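Local coordinates for HNH endonuclease (PDB 5H0M), which probably nicks DNA as a zinc-bound HNH endonuclease of a deep-sea thermophilic bacteriophage, at residues A[89-94]-A[108-113]. Sequence-based numbering, arbitrary orientation.
Sequences VIVDHI and DNLQSL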
loop_
_atom_site.group_PDB
_atom_site.type_symbol
_atom_site.label_atom_id
_atom_site.label_comp_id
_atom_site.label_asym_id
_atom_site.label_seq_id
_atom_site.Cartn_x
_atom_site.Cartn_y
_atom_site.Cartn_z
ATOM N N VAL A 89 -0.049 5.332 -10.384
ATOM C CA VAL A 89 1.388 5.065 -10.481
ATOM C C VAL A 89 1.918 4.138 -9.393
ATOM O O VAL A 89 3.070 3.702 -9.464
ATOM C CB VAL A 89 2.218 6.359 -10.467
ATOM C CG1 VAL A 89 1.875 7.211 -11.686
ATOM C CG2 VAL A 89 2.047 7.144 -9.181
ATOM N N ILE A 90 1.082 3.817 -8.407
ATOM C CA ILE A 90 1.528 3.014 -7.271
ATOM C C ILE A 90 0.323 2.286 -6.697
ATOM O O ILE A 90 -0.796 2.763 -6.827
ATOM C CB ILE A 90 2.232 3.910 -6.230
ATOM C CG1 ILE A 90 3.031 3.076 -5.230
ATOM C CG2 ILE A 90 1.255 4.841 -5.559
ATOM C CD1 ILE A 90 4.039 3.896 -4.457
ATOM N N VAL A 91 0.556 1.120 -6.105
ATOM C CA VAL A 91 -0.469 0.425 -5.335
ATOM C C VAL A 91 -0.070 0.528 -3.872
ATOM O O VAL A 91 1.048 0.128 -3.514
ATOM C CB VAL A 91 -0.597 -1.048 -5.743
ATOM C CG1 VAL A 91 -1.591 -1.788 -4.874
ATOM C CG2 VAL A 91 -1.036 -1.150 -7.192
ATOM N N ASP A 92 -0.977 1.054 -3.049
ATOM C CA ASP A 92 -0.705 1.293 -1.617
ATOM C C ASP A 92 -1.622 0.460 -0.725
ATOM O O ASP A 92 -2.800 0.246 -1.036
ATOM C CB ASP A 92 -0.879 2.775 -1.271
ATOM C CG ASP A 92 -0.233 3.169 0.072
ATOM O OD1 ASP A 92 0.714 2.486 0.546
ATOM O OD2 ASP A 92 -0.662 4.187 0.647
ATOM N N HIS A 93 -1.056 0.022 0.396
ATOM C CA HIS A 93 -1.808 -0.615 1.474
ATOM C C HIS A 93 -2.632 0.407 2.221
ATOM O O HIS A 93 -2.101 1.442 2.642
ATOM C CB HIS A 93 -0.850 -1.305 2.437
ATOM C CG HIS A 93 -0.178 -2.505 1.848
ATOM N ND1 HIS A 93 0.922 -2.410 1.034
ATOM C CD2 HIS A 93 -0.476 -3.822 1.932
ATOM C CE1 HIS A 93 1.287 -3.621 0.647
ATOM N NE2 HIS A 93 0.445 -4.494 1.166
ATOM N N ILE A 94 -3.908 0.114 2.421
ATOM C CA ILE A 94 -4.783 1.052 3.154
ATOM C C ILE A 94 -4.362 1.088 4.620
ATOM O O ILE A 94 -3.955 2.135 5.135
ATOM C CB ILE A 94 -6.261 0.700 3.003
ATOM C CG1 ILE A 94 -6.699 0.758 1.544
ATOM C CG2 ILE A 94 -7.088 1.613 3.905
ATOM C CD1 ILE A 94 -8.129 0.332 1.308
ATOM N N ASP A 108 -8.848 -5.999 -0.754
ATOM C CA ASP A 108 -9.625 -4.940 -0.119
ATOM C C ASP A 108 -8.804 -4.041 0.796
ATOM O O ASP A 108 -9.341 -3.090 1.349
ATOM C CB ASP A 108 -10.857 -5.494 0.608
ATOM C CG ASP A 108 -10.528 -6.368 1.791
ATOM O OD1 ASP A 108 -9.365 -6.712 2.047
ATOM O OD2 ASP A 108 -11.496 -6.754 2.505
ATOM N N ASN A 109 -7.517 -4.343 0.948
ATOM C CA ASN A 109 -6.581 -3.494 1.670
ATOM C C ASN A 109 -5.610 -2.818 0.712
ATOM O O ASN A 109 -4.595 -2.295 1.152
ATOM C CB ASN A 109 -5.779 -4.306 2.693
ATOM C CG ASN A 109 -4.975 -3.436 3.632
ATOM O OD1 ASN A 109 -5.480 -2.425 4.128
ATOM N ND2 ASN A 109 -3.738 -3.819 3.899
ATOM N N LEU A 110 -5.916 -2.819 -0.588
ATOM C CA LEU A 110 -4.982 -2.265 -1.585
ATOM C C LEU A 110 -5.701 -1.340 -2.559
ATOM O O LEU A 110 -6.786 -1.670 -3.037
ATOM C CB LEU A 110 -4.313 -3.415 -2.353
ATOM C CG LEU A 110 -3.328 -4.233 -1.530
ATOM C CD1 LEU A 110 -3.014 -5.538 -2.233
ATOM C CD2 LEU A 110 -2.073 -3.457 -1.201
ATOM N N GLN A 111 -5.100 -0.185 -2.847
ATOM C CA GLN A 111 -5.670 0.744 -3.814
ATOM C C GLN A 111 -4.616 1.276 -4.766
ATOM O O GLN A 111 -3.506 1.599 -4.362
ATOM C CB GLN A 111 -6.349 1.926 -3.129
ATOM C CG GLN A 111 -7.431 1.560 -2.149
ATOM C CD GLN A 111 -8.098 2.800 -1.587
ATOM O OE1 GLN A 111 -7.537 3.476 -0.717
ATOM N NE2 GLN A 111 -9.280 3.106 -2.088
ATOM N N SER A 112 -5.003 1.408 -6.026
ATOM C CA SER A 112 -4.171 2.080 -7.013
ATOM C C SER A 112 -4.322 3.583 -6.826
ATOM O O SER A 112 -5.449 4.075 -6.719
ATOM C CB SER A 112 -4.634 1.708 -8.420
ATOM O OG SER A 112 -4.669 0.291 -8.593
ATOM N N LEU A 113 -3.190 4.296 -6.769
ATOM C CA LEU A 113 -3.158 5.738 -6.463
ATOM C C LEU A 113 -2.226 6.484 -7.398
ATOM O O LEU A 113 -1.227 5.940 -7.862
ATOM C CB LEU A 113 -2.676 5.998 -5.031
ATOM C CG LEU A 113 -3.509 5.398 -3.884
ATOM C CD1 LEU A 113 -2.848 5.727 -2.562
ATOM C CD2 LEU A 113 -4.941 5.904 -3.918
HETATM O O HOH W 1 -4.574 2.923 -0.311
#
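His-93 and Leu-110 both hold CG anti to their own carbonyl carbon (chi1 -69° and -70°), and this shared setting on neighbouring strands brings ring and isobutyl group alongside each other. Leu-110 CD2 settles over the centre of the imidazole, 3.5 Å from its centroid, in a CH-pi contact; leucine is long enough to lay an apolar methyl there, and its CB separately meets Val-91 CG1. At the ring edge stands Asn-109 ND2, 3.8 Å from His-93 CD2; an amide suits this turn, since it can both accept from Thr-95 N and donate to Lys-103 O, while His-93 NE2 is hydrogen-bonded to Arg-104 O.

The backbones form an antiparallel ladder. Asp-92 N lies 2.9 Å from Gln-111 O in a hydrogen-bonded pair, and a water joins Asp-92 O to Gln-111 OE1. Ile-94 N donates to Asn-109 O, and its flexible aliphatic CD1 packs 3.7 Å from Gln-111 CG. Where 89-94 begins and 108-113 ends, Leu-113 O accepts from both Val-89 N (2.8 Å) and Ile-90 N (3.2 Å), a classic beta bulge.

On the face of Ile-90, Asp-92, Gln-111 and Leu-113, Leu-113 CD1 lies 3.8 Å from Asp-92 CB. This hairpin belongs to the ββα-metal core of HNH nucleases: Val-91, Leu-110 and Ser-112 pack on helix 59-71, whereas Leu-113, next to zinc ligand Cys-114, touches His-78 of helix 77-81 and Lys-121 of helix 115-129, the lysine whose salt bridge suits an aspartate at Asp-92.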